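Local coordinates for oxidoreductase (Listeria innocua, PDB 3E18), which binds NAD in a Rossmann-fold domain and is probably a dehydrogenase of the GFO/IDH/MocA family, although its substrate is not known, at residues L132-M137 with L297-A301; K141-E145 with E258-P262; V196-L200 with A337-A342; D210-T214 with Q225-T231. One frame throughout, in Å; residues are numbered along the deposited sequence. Where two conformers were deposited one is given.

Contact 1 (L132-M137 with L297-A301)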
loop_
_atom_site.group_PDB
_atom_site.type_symbol
_atom_site.label_atom_id
_atom_site.label_comp_id
_atom_site.label_asym_id
_atom_site.label_seq_id
_atom_site.Cartn_x
_atom_site.Cartn_y
_atom_site.Cartn_z
ATOM N N LEU A 132 -1.534 -5.641 20.600
ATOM C CA LEU A 132 -2.053 -4.987 21.798
ATOM C C LEU A 132 -1.479 -3.575 22.013
ATOM O O LEU A 132 -2.170 -2.701 22.562
ATOM C CB LEU A 132 -1.887 -5.878 23.036
ATOM C CG LEU A 132 -2.759 -7.154 23.037
ATOM C CD1 LEU A 132 -2.478 -8.015 24.264
ATOM C CD2 LEU A 132 -4.256 -6.844 22.934
ATOM N N ILE A 133 -0.253 -3.349 21.538
ATOM C CA ILE A 133 0.303 -1.975 21.417
ATOM C C ILE A 133 -0.570 -1.099 20.507
ATOM O O ILE A 133 -0.928 0.013 20.887
ATOM C CB ILE A 133 1.773 -1.985 20.951
ATOM C CG1 ILE A 133 2.663 -2.596 22.035
ATOM C CG2 ILE A 133 2.275 -0.572 20.620
ATOM C CD1 ILE A 133 4.061 -2.925 21.569
ATOM N N ILE A 134 -0.945 -1.615 19.331
ATOM C CA ILE A 134 -1.839 -0.882 18.418
ATOM C C ILE A 134 -3.219 -0.632 19.047
ATOM O O ILE A 134 -3.819 0.450 18.887
ATOM C CB ILE A 134 -1.989 -1.632 17.042
ATOM C CG1 ILE A 134 -0.606 -1.896 16.411
ATOM C CG2 ILE A 134 -2.844 -0.848 16.070
ATOM C CD1 ILE A 134 0.182 -0.627 16.053
ATOM N N LYS A 135 -3.720 -1.640 19.758
ATOM C CA LYS A 135 -4.989 -1.537 20.471
ATOM C C LYS A 135 -4.902 -0.465 21.550
ATOM O O LYS A 135 -5.815 0.330 21.712
ATOM C CB LYS A 135 -5.365 -2.891 21.084
ATOM C CG LYS A 135 -6.745 -2.933 21.712
ATOM C CD LYS A 135 -7.141 -4.379 21.969
ATOM C CE LYS A 135 -8.643 -4.517 22.155
ATOM N NZ LYS A 135 -9.039 -4.096 23.523
ATOM N N GLU A 136 -3.790 -0.434 22.276
ATOM C CA GLU A 136 -3.560 0.661 23.245
ATOM C C GLU A 136 -3.582 2.041 22.566
ATOM O O GLU A 136 -4.313 2.947 23.009
ATOM C CB GLU A 136 -2.249 0.443 24.018
ATOM C CG GLU A 136 -1.903 1.549 25.048
ATOM C CD GLU A 136 -2.767 1.535 26.316
ATOM O OE1 GLU A 136 -3.612 0.627 26.479
ATOM O OE2 GLU A 136 -2.581 2.439 27.167
ATOM N N MET A 137 -2.826 2.178 21.471
ATOM C CA MET A 137 -2.787 3.436 20.710
ATOM C C MET A 137 -4.171 3.832 20.209
ATOM O O MET A 137 -4.554 4.992 20.305
ATOM C CB MET A 137 -1.795 3.358 19.540
ATOM C CG MET A 137 -0.358 3.137 19.961
ATOM S SD MET A 137 0.754 2.805 18.591
ATOM C CE MET A 137 0.621 4.326 17.666
ATOM N N LEU A 297 6.822 3.721 21.690
ATOM C CA LEU A 297 5.574 2.967 21.660
ATOM C C LEU A 297 5.078 2.737 23.085
ATOM O O LEU A 297 5.889 2.475 23.971
ATOM C CB LEU A 297 5.779 1.612 20.962
ATOM C CG LEU A 297 6.160 1.661 19.475
ATOM C CD1 LEU A 297 6.635 0.312 18.970
ATOM C CD2 LEU A 297 4.978 2.133 18.659
ATOM N N PRO A 298 3.747 2.822 23.307
ATOM C CA PRO A 298 3.196 2.589 24.638
ATOM C C PRO A 298 3.354 1.133 25.059
ATOM O O PRO A 298 3.712 0.284 24.238
ATOM C CB PRO A 298 1.703 2.907 24.476
ATOM C CG PRO A 298 1.555 3.535 23.149
ATOM C CD PRO A 298 2.692 3.112 22.323
ATOM N N ALA A 299 3.108 0.866 26.340
ATOM C CA ALA A 299 2.968 -0.496 26.840
ATOM C C ALA A 299 1.700 -1.072 26.207
ATOM O O ALA A 299 0.736 -0.328 25.971
ATOM C CB ALA A 299 2.862 -0.495 28.382
ATOM N N PRO A 300 1.694 -2.387 25.915
ATOM C CA PRO A 300 0.517 -3.007 25.292
ATOM C C PRO A 300 -0.717 -2.935 26.179
ATOM O O PRO A 300 -0.592 -2.956 27.413
ATOM C CB PRO A 300 0.951 -4.461 25.112
ATOM C CG PRO A 300 2.023 -4.661 26.149
ATOM C CD PRO A 300 2.768 -3.378 26.135
ATOM N N ALA A 301 -1.894 -2.811 25.562
ATOM C CA ALA A 301 -3.163 -2.942 26.273
ATOM C C ALA A 301 -3.261 -4.327 26.932
ATOM O O ALA A 301 -2.531 -5.257 26.572
ATOM C CB ALA A 301 -4.330 -2.735 25.319
HETATM O O HOH W 1 0.048 1.484 27.902
#
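A short run of polyproline II conformation, Leu297-Ala301, is laid against one side of helix 129-140 and joined to it by Ala301 and Leu132. Ala301 N donates to Leu132 O over 3.0 Å, an almost straight bond (165° at the hydrogen) that comes from above the carbonyl plane. Glu136 N, the normal helical donor, reaches the same oxygen from the opposite face, so two backbone N-H groups grip Leu132 O. The prolines suit the extended loop: they stiffen it, and their rings give it apolar surface. Pro298 CG rests on Met137 CG at 3.7 Å, the two side chains crossing at about a right angle. Ile133 touches both rings, its CG2 4.1 Å from Pro298 CD and its CG1 4.0 Å from Pro300 CB. Glu136 runs along Ala299 and Ala301. With CG anti to the backbone N (chi1 179°), Glu136 CG comes 3.4 Å from Ala299 O, and a bend at chi2 swings OE1 to 3.6 Å from Ala301 CB. A water gives a hydrogen bond to Ala299 O at 2.7 Å and a weak one to Glu136 OE2, linking the loop to the carboxylate. Beneath this layer, Ile133 and Leu297 both reach Ile250 of strand 246-250, Met137 and Pro298 meet Ile259 of strand 257-262, and Met137 also touches Met146 of strand 146-154.

Contact 2 (K141-E145 with E258-P262)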
loop_
_atom_site.group_PDB
_atom_site.type_symbol
_atom_site.label_atom_id
_atom_site.label_comp_id
_atom_site.label_asym_id
_atom_site.label_seq_id
_atom_site.Cartn_x
_atom_site.Cartn_y
_atom_site.Cartn_z
ATOM N N LYS A 141 -6.096 6.982 22.032
ATOM C CA LYS A 141 -5.888 8.041 21.044
ATOM C C LYS A 141 -4.469 8.614 21.035
ATOM O O LYS A 141 -4.287 9.816 20.914
ATOM C CB LYS A 141 -6.945 9.148 21.183
ATOM C CG LYS A 141 -8.372 8.684 20.909
ATOM C CD LYS A 141 -9.377 9.703 21.427
ATOM C CE LYS A 141 -10.811 9.188 21.358
ATOM N NZ LYS A 141 -11.563 9.726 20.188
ATOM N N THR A 142 -3.474 7.734 21.163
ATOM C CA THR A 142 -2.068 8.117 21.225
ATOM C C THR A 142 -1.608 8.958 20.033
ATOM O O THR A 142 -0.783 9.876 20.185
ATOM C CB THR A 142 -1.179 6.853 21.317
ATOM O OG1 THR A 142 -1.634 6.034 22.389
ATOM C CG2 THR A 142 0.275 7.207 21.564
ATOM N N ILE A 143 -2.115 8.636 18.842
ATOM C CA ILE A 143 -1.843 9.450 17.664
ATOM C C ILE A 143 -3.132 10.118 17.188
ATOM O O ILE A 143 -3.351 10.303 15.995
ATOM C CB ILE A 143 -1.127 8.667 16.544
ATOM C CG1 ILE A 143 -1.896 7.390 16.153
ATOM C CG2 ILE A 143 0.286 8.300 16.984
ATOM C CD1 ILE A 143 -1.288 6.634 14.972
ATOM N N GLY A 144 -3.974 10.490 18.144
ATOM C CA GLY A 144 -5.306 11.031 17.845
ATOM C C GLY A 144 -6.233 9.906 17.414
ATOM O O GLY A 144 -6.082 8.759 17.856
ATOM N N GLU A 145 -7.179 10.229 16.536
ATOM C CA GLU A 145 -8.080 9.246 15.937
ATOM C C GLU A 145 -7.357 8.487 14.838
ATOM O O GLU A 145 -6.992 9.075 13.810
ATOM C CB GLU A 145 -9.314 9.948 15.362
ATOM C CG GLU A 145 -10.110 10.688 16.423
ATOM C CD GLU A 145 -11.428 11.244 15.912
ATOM O OE1 GLU A 145 -11.495 11.672 14.736
ATOM O OE2 GLU A 145 -12.401 11.263 16.699
ATOM N N GLU A 258 8.409 3.415 16.856
ATOM C CA GLU A 258 8.251 4.693 17.502
ATOM C C GLU A 258 6.997 5.350 17.026
ATOM O O GLU A 258 6.324 4.868 16.126
ATOM C CB GLU A 258 9.440 5.623 17.198
ATOM C CG GLU A 258 9.610 6.007 15.737
ATOM C CD GLU A 258 10.802 6.929 15.514
ATOM O OE1 GLU A 258 11.825 6.776 16.216
ATOM O OE2 GLU A 258 10.715 7.806 14.633
ATOM N N ILE A 259 6.720 6.481 17.634
ATOM C CA ILE A 259 5.608 7.326 17.261
ATOM C C ILE A 259 6.159 8.726 17.023
ATOM O O ILE A 259 7.040 9.172 17.755
ATOM C CB ILE A 259 4.598 7.338 18.392
ATOM C CG1 ILE A 259 3.870 5.992 18.452
ATOM C CG2 ILE A 259 3.593 8.475 18.220
ATOM C CD1 ILE A 259 3.330 5.687 19.800
ATOM N N VAL A 260 5.661 9.403 15.988
ATOM C CA VAL A 260 5.985 10.801 15.731
ATOM C C VAL A 260 4.671 11.597 15.662
ATOM O O VAL A 260 3.756 11.220 14.956
ATOM C CB VAL A 260 6.858 10.969 14.458
ATOM C CG1 VAL A 260 7.225 12.435 14.239
ATOM C CG2 VAL A 260 8.167 10.160 14.597
ATOM N N LYS A 261 4.572 12.669 16.436
ATOM C CA LYS A 261 3.348 13.470 16.508
ATOM C C LYS A 261 3.662 14.919 16.195
ATOM O O LYS A 261 4.759 15.371 16.482
ATOM C CB LYS A 261 2.786 13.432 17.939
ATOM C CG LYS A 261 2.266 12.077 18.439
ATOM C CD LYS A 261 1.896 12.121 19.942
ATOM C CE LYS A 261 0.801 13.151 20.245
ATOM N NZ LYS A 261 -0.479 12.784 19.607
ATOM N N PRO A 262 2.684 15.676 15.650
ATOM C CA PRO A 262 2.851 17.118 15.493
ATOM C C PRO A 262 2.767 17.860 16.838
ATOM O O PRO A 262 2.098 17.392 17.761
ATOM C CB PRO A 262 1.647 17.515 14.632
ATOM C CG PRO A 262 0.609 16.496 14.956
ATOM C CD PRO A 262 1.374 15.212 15.159
#
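The flat carbonyl group of Thr142 receives the ammonium group of Lys261, which comes in tilted 31° from the carbonyl plane: Lys261 NZ donates to Thr142 O over 3.0 Å. The lysine chain is bent at chi3 and chi4 (60° and 65°), which brings NZ round to the oxygen; Lys261 CD lies 3.5 Å from Thr142 O. A long, flexible chain suits this reach from strand to turn, and the same NZ also donates to Glu245 O. The carbonyl belongs to a type I beta turn, Lys141 to Gly144, that leads from the end of helix 129-140 into strand 146-154. Gly144 N closes it on Lys141 O at 2.9 Å, and Gly144 itself has positive phi, which glycine adopts readily. Beside the polar bond the two segments meet through methyl groups. Thr142 CG2 touches Ile259 CD1 at 3.8 Å, the side chains crossing at about a right angle. Ile143 holds CG1 between its backbone N and carbonyl carbon, which turns the other branch toward the strand: Ile143 CG2 lies 3.5 Å from Ile259 CG2. Val260, pointing to the other side of strand 257-262, packs on Ile234 of the second subunit.

Contact 3 (V196-L200 with A337-A342)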
loop_
_atom_site.group_PDB
_atom_site.type_symbol
_atom_site.label_atom_id
_atom_site.label_comp_id
_atom_site.label_asym_id
_atom_site.label_seq_id
_atom_site.Cartn_x
_atom_site.Cartn_y
_atom_site.Cartn_z
ATOM N N VAL A 196 -14.055 -3.938 -0.190
ATOM C CA VAL A 196 -12.804 -4.724 -0.199
ATOM C C VAL A 196 -12.320 -4.853 -1.635
ATOM O O VAL A 196 -13.097 -5.239 -2.515
ATOM C CB VAL A 196 -13.041 -6.191 0.277
ATOM C CG1 VAL A 196 -11.719 -6.908 0.526
ATOM C CG2 VAL A 196 -13.916 -6.251 1.490
ATOM N N SER A 197 -11.040 -4.571 -1.879
ATOM C CA SER A 197 -10.423 -4.943 -3.141
ATOM C C SER A 197 -9.245 -5.805 -2.710
ATOM O O SER A 197 -8.769 -5.662 -1.599
ATOM C CB SER A 197 -9.937 -3.704 -3.890
ATOM O OG SER A 197 -8.911 -3.017 -3.198
ATOM N N ALA A 198 -8.810 -6.702 -3.566
ATOM C CA ALA A 198 -7.709 -7.616 -3.207
ATOM C C ALA A 198 -7.043 -8.136 -4.434
ATOM O O ALA A 198 -7.631 -8.165 -5.517
ATOM C CB ALA A 198 -8.229 -8.804 -2.359
ATOM N N ASN A 199 -5.793 -8.541 -4.258
ATOM C CA ASN A 199 -5.061 -9.222 -5.309
ATOM C C ASN A 199 -4.244 -10.288 -4.622
ATOM O O ASN A 199 -3.739 -10.084 -3.523
ATOM C CB ASN A 199 -4.221 -8.226 -6.156
ATOM C CG ASN A 199 -2.787 -8.721 -6.398
ATOM O OD1 ASN A 199 -2.535 -9.617 -7.230
ATOM N ND2 ASN A 199 -1.832 -8.104 -5.695
ATOM N N LEU A 200 -4.187 -11.459 -5.245
ATOM C CA LEU A 200 -3.473 -12.593 -4.670
ATOM C C LEU A 200 -2.149 -12.800 -5.382
ATOM O O LEU A 200 -2.008 -12.491 -6.564
ATOM C CB LEU A 200 -4.309 -13.875 -4.786
ATOM C CG LEU A 200 -5.738 -13.923 -4.246
ATOM C CD1 LEU A 200 -6.419 -15.256 -4.584
ATOM C CD2 LEU A 200 -5.770 -13.671 -2.758
ATOM N N ALA A 337 -15.310 -12.262 0.589
ATOM C CA ALA A 337 -15.209 -11.007 -0.184
ATOM C C ALA A 337 -13.836 -10.826 -0.827
ATOM O O ALA A 337 -13.737 -10.381 -1.966
ATOM C CB ALA A 337 -15.546 -9.808 0.674
ATOM N N ILE A 338 -12.783 -11.194 -0.103
ATOM C CA ILE A 338 -11.417 -11.043 -0.607
ATOM C C ILE A 338 -11.217 -11.948 -1.813
ATOM O O ILE A 338 -10.695 -11.509 -2.843
ATOM C CB ILE A 338 -10.382 -11.332 0.509
ATOM C CG1 ILE A 338 -10.260 -10.101 1.412
ATOM C CG2 ILE A 338 -9.016 -11.724 -0.057
ATOM C CD1 ILE A 338 -9.534 -10.361 2.723
ATOM N N PHE A 339 -11.639 -13.204 -1.686
ATOM C CA PHE A 339 -11.473 -14.174 -2.769
ATOM C C PHE A 339 -12.256 -13.784 -4.013
ATOM O O PHE A 339 -11.758 -13.892 -5.139
ATOM C CB PHE A 339 -11.869 -15.560 -2.293
ATOM C CG PHE A 339 -10.777 -16.259 -1.552
ATOM C CD1 PHE A 339 -9.503 -16.354 -2.111
ATOM C CD2 PHE A 339 -11.009 -16.826 -0.311
ATOM C CE1 PHE A 339 -8.484 -16.997 -1.439
ATOM C CE2 PHE A 339 -9.981 -17.495 0.366
ATOM C CZ PHE A 339 -8.728 -17.574 -0.201
ATOM N N GLU A 340 -13.474 -13.304 -3.791
ATOM C CA GLU A 340 -14.316 -12.799 -4.859
ATOM C C GLU A 340 -13.695 -11.565 -5.533
ATOM O O GLU A 340 -13.675 -11.473 -6.770
ATOM C CB GLU A 340 -15.703 -12.465 -4.310
ATOM C CG GLU A 340 -16.693 -12.035 -5.397
ATOM C CD GLU A 340 -17.959 -11.409 -4.847
ATOM O OE1 GLU A 340 -18.314 -11.656 -3.669
ATOM O OE2 GLU A 340 -18.612 -10.663 -5.607
ATOM N N ALA A 341 -13.186 -10.631 -4.727
ATOM C CA ALA A 341 -12.566 -9.402 -5.239
ATOM C C ALA A 341 -11.375 -9.714 -6.123
ATOM O O ALA A 341 -11.233 -9.152 -7.209
ATOM C CB ALA A 341 -12.154 -8.469 -4.074
ATOM N N ALA A 342 -10.532 -10.635 -5.679
ATOM C CA ALA A 342 -9.371 -11.019 -6.469
ATOM C C ALA A 342 -9.697 -11.832 -7.736
ATOM O O ALA A 342 -9.078 -11.633 -8.783
ATOM C CB ALA A 342 -8.400 -11.761 -5.603
#
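Val196, Leu200 and Ala198 have the three largest areas buried by the contact, all three turned toward helix 325-344 from the same side of their strand. Val196 uses both branches. A chi1 of -169° sends one to each of two helix residues: Val196 CG1 meets Ile338 CG1 at 3.6 Å, while Val196 CG2 reaches Ala337 CB at 4.0 Å. The two beta-branched chains cross at about a right angle. Ala198 faces Ile338, Ala341 and Ala342, and its small methyl suits the close approach: Ala198 CB sits 3.8 Å from Ile338 CG2 and also close to the Ile338 carbonyl oxygen. The helix answers with small residues of its own. Ala341 CB lies 3.7 Å from Val196 O, and Ala342 brings its CA to 3.5 Å from Ala198 O in a CA-H...O contact. Further along the strand, Leu200 CG rests 3.7 Å from Ala342 CB. Its CD1 comes up to the edge of the Phe339 ring, near the ring plane, 4.1 Å from Phe339 CD1. No hydrogen bond joins the two segments. The alanines let the axes of segments 196-200 and 337-342 approach to 6.3 Å, crossing at -69°. Helix 173-188 flanks the same layer, Val174 touching both Leu200 and Phe339 and Leu182 touching Ile338. Ser197, on the other face of the strand, meets Ser197 of the second subunit. Such a two-layer build, helices covering one face of a largely antiparallel sheet and a partner subunit on the other, fits the C-terminal domain of the GFO/IDH/MocA family.

Contact 4 (D210-T214 with Q225-T231)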
loop_
_atom_site.group_PDB
_atom_site.type_symbol
_atom_site.label_atom_id
_atom_site.label_comp_id
_atom_site.label_asym_id
_atom_site.label_seq_id
_atom_site.Cartn_x
_atom_site.Cartn_y
_atom_site.Cartn_z
ATOM N N ASP A 210 0.228 -17.559 -2.398
ATOM C CA ASP A 210 1.398 -17.541 -1.520
ATOM C C ASP A 210 1.493 -16.184 -0.826
ATOM O O ASP A 210 2.440 -15.882 -0.094
ATOM C CB ASP A 210 2.676 -17.903 -2.286
ATOM C CG ASP A 210 2.942 -16.986 -3.475
ATOM O OD1 ASP A 210 3.165 -15.780 -3.259
ATOM O OD2 ASP A 210 2.961 -17.480 -4.627
ATOM N N GLY A 211 0.498 -15.344 -1.083
ATOM C CA GLY A 211 0.456 -14.059 -0.457
ATOM C C GLY A 211 -0.730 -13.296 -1.003
ATOM O O GLY A 211 -1.344 -13.710 -1.972
ATOM N N PHE A 212 -1.007 -12.156 -0.401
ATOM C CA PHE A 212 -2.097 -11.295 -0.863
ATOM C C PHE A 212 -1.920 -9.883 -0.362
ATOM O O PHE A 212 -1.083 -9.620 0.508
ATOM C CB PHE A 212 -3.449 -11.846 -0.407
ATOM C CG PHE A 212 -3.685 -11.750 1.072
ATOM C CD1 PHE A 212 -4.455 -10.718 1.593
ATOM C CD2 PHE A 212 -3.148 -12.693 1.949
ATOM C CE1 PHE A 212 -4.672 -10.607 2.959
ATOM C CE2 PHE A 212 -3.374 -12.588 3.318
ATOM C CZ PHE A 212 -4.139 -11.540 3.815
ATOM N N VAL A 213 -2.748 -8.983 -0.890
ATOM C CA VAL A 213 -2.892 -7.677 -0.308
ATOM C C VAL A 213 -4.370 -7.354 -0.458
ATOM O O VAL A 213 -4.993 -7.772 -1.425
ATOM C CB VAL A 213 -1.968 -6.617 -0.992
ATOM C CG1 VAL A 213 -2.035 -6.715 -2.513
ATOM C CG2 VAL A 213 -2.290 -5.203 -0.513
ATOM N N THR A 214 -4.928 -6.665 0.518
ATOM C CA THR A 214 -6.301 -6.216 0.437
ATOM C C THR A 214 -6.434 -4.791 0.969
ATOM O O THR A 214 -5.725 -4.408 1.885
ATOM C CB THR A 214 -7.256 -7.218 1.150
ATOM O OG1 THR A 214 -8.591 -6.700 1.152
ATOM C CG2 THR A 214 -6.818 -7.495 2.579
ATOM N N GLN A 225 -4.932 -1.628 5.044
ATOM C CA GLN A 225 -4.324 -2.452 4.041
ATOM C C GLN A 225 -3.716 -3.603 4.807
ATOM O O GLN A 225 -2.974 -3.359 5.752
ATOM C CB GLN A 225 -3.241 -1.688 3.289
ATOM C CG GLN A 225 -2.529 -2.545 2.223
ATOM C CD GLN A 225 -1.593 -1.741 1.342
ATOM O OE1 GLN A 225 -1.817 -0.561 1.111
ATOM N NE2 GLN A 225 -0.522 -2.379 0.853
ATOM N N ILE A 226 -4.067 -4.831 4.419
ATOM C CA ILE A 226 -3.571 -6.055 5.073
ATOM C C ILE A 226 -2.773 -6.822 4.055
ATOM O O ILE A 226 -3.183 -6.992 2.906
ATOM C CB ILE A 226 -4.736 -6.954 5.611
ATOM C CG1 ILE A 226 -5.724 -6.147 6.474
ATOM C CG2 ILE A 226 -4.204 -8.215 6.276
ATOM C CD1 ILE A 226 -5.129 -5.410 7.668
ATOM N N GLU A 227 -1.623 -7.335 4.451
ATOM C CA GLU A 227 -0.802 -7.932 3.433
ATOM C C GLU A 227 -0.084 -9.087 4.087
ATOM O O GLU A 227 0.257 -9.008 5.261
ATOM C CB GLU A 227 0.184 -6.852 3.011
ATOM C CG GLU A 227 0.980 -7.052 1.786
ATOM C CD GLU A 227 1.720 -5.777 1.450
ATOM O OE1 GLU A 227 1.090 -4.806 0.964
ATOM O OE2 GLU A 227 2.934 -5.739 1.705
ATOM N N VAL A 228 0.070 -10.174 3.344
ATOM C CA VAL A 228 0.949 -11.274 3.732
ATOM C C VAL A 228 1.784 -11.539 2.519
ATOM O O VAL A 228 1.278 -11.519 1.398
ATOM C CB VAL A 228 0.170 -12.560 4.128
ATOM C CG1 VAL A 228 1.132 -13.753 4.379
ATOM C CG2 VAL A 228 -0.653 -12.336 5.382
ATOM N N GLY A 229 3.070 -11.800 2.720
ATOM C CA GLY A 229 3.900 -12.184 1.608
ATOM C C GLY A 229 4.877 -13.230 2.106
ATOM O O GLY A 229 5.327 -13.160 3.252
ATOM N N THR A 230 5.180 -14.198 1.246
ATOM C CA THR A 230 6.118 -15.282 1.572
ATOM C C THR A 230 7.276 -15.312 0.586
ATOM O O THR A 230 8.051 -16.277 0.542
ATOM C CB THR A 230 5.419 -16.679 1.633
ATOM O OG1 THR A 230 4.711 -16.953 0.408
ATOM C CG2 THR A 230 4.458 -16.754 2.801
ATOM N N THR A 231 7.412 -14.232 -0.184
ATOM C CA THR A 231 8.442 -14.121 -1.233
ATOM C C THR A 231 9.210 -12.801 -1.089
ATOM O O THR A 231 9.718 -12.243 -2.067
ATOM C CB THR A 231 7.796 -14.169 -2.639
ATOM O OG1 THR A 231 6.692 -13.244 -2.692
ATOM C CG2 THR A 231 7.264 -15.557 -2.932
HETATM O O HOH W 2 4.205 -13.741 -1.430
#
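Phe212 leaves its strand and spreads its ring beside Val228 and Ile226 of the next one. From CB, the chain turns so that CG lies between the backbone N and the carbonyl carbon (chi1 69°), bringing the ring over toward strand 223-229. Down one side, CD2 comes near Val228 CB and Phe212 CE2 presses on Val228 CG2 at 3.4 Å. Down the other, Phe212 CE1 lies 4.1 Å from Ile226 CG2, and CZ at the tip touches both of these methyls. Val228 N stands over one face of the ring, offset toward the rim, and Thr214 CG2 meets the edge in plane. A broad apolar ring suits a place lined by methyl groups of Val228, Ile226 and Thr214. The backbones are held by antiparallel hydrogen-bonded pairs, Phe212 with Val228 and Thr214 with Ile226; Phe212 N to Val228 O is 3.0 Å. Gly211, having no side chain, can bring its CA to 3.3 Å from Val228 O. Next to Gly211 and Gly229, Thr230 OG1 donates over 2.6 Å to Asp210 O, in the carbonyl plane and on a lone pair. On the opposite face Val213 CG2 touches Gln225 NE2 at 3.6 Å, and that amide also donates to Glu227 OE1 at 2.9 Å. Glu227 OE2 is bound by His154 of strand 146-154, while Gln225 pairs with Gln225 of the second subunit. Strand 193-201 borders strand 211-218, Ser197 O taking the Thr214 hydroxyl. Helix 173-188 covers the face of Phe212, with Val174 touching Phe212, Leu181 on Ile226 and Trp177 on Val228.

Overall arrangement
All four contacts belong to the part of the chain built on the nine-stranded mixed sheet, apart from the Rossmann sheet. Along the chain, contact 4 lies within the span of each of the others and contact 2 within that of contact 1, whereas contact 3 interleaves with contacts 1 and 2. Contacts 1 and 2 are neighbours, centres 12 Å apart, joined by helix 129-140 running into its turn. Contacts 3 and 4 adjoin, centres 11 Å apart, through the paired strands 193-201 and 211-218. About 31 Å separates the centres of contacts 2 and 3. The sheet therefore links two distant packed regions, and contacts 2, 3 and 4 touch the second subunit.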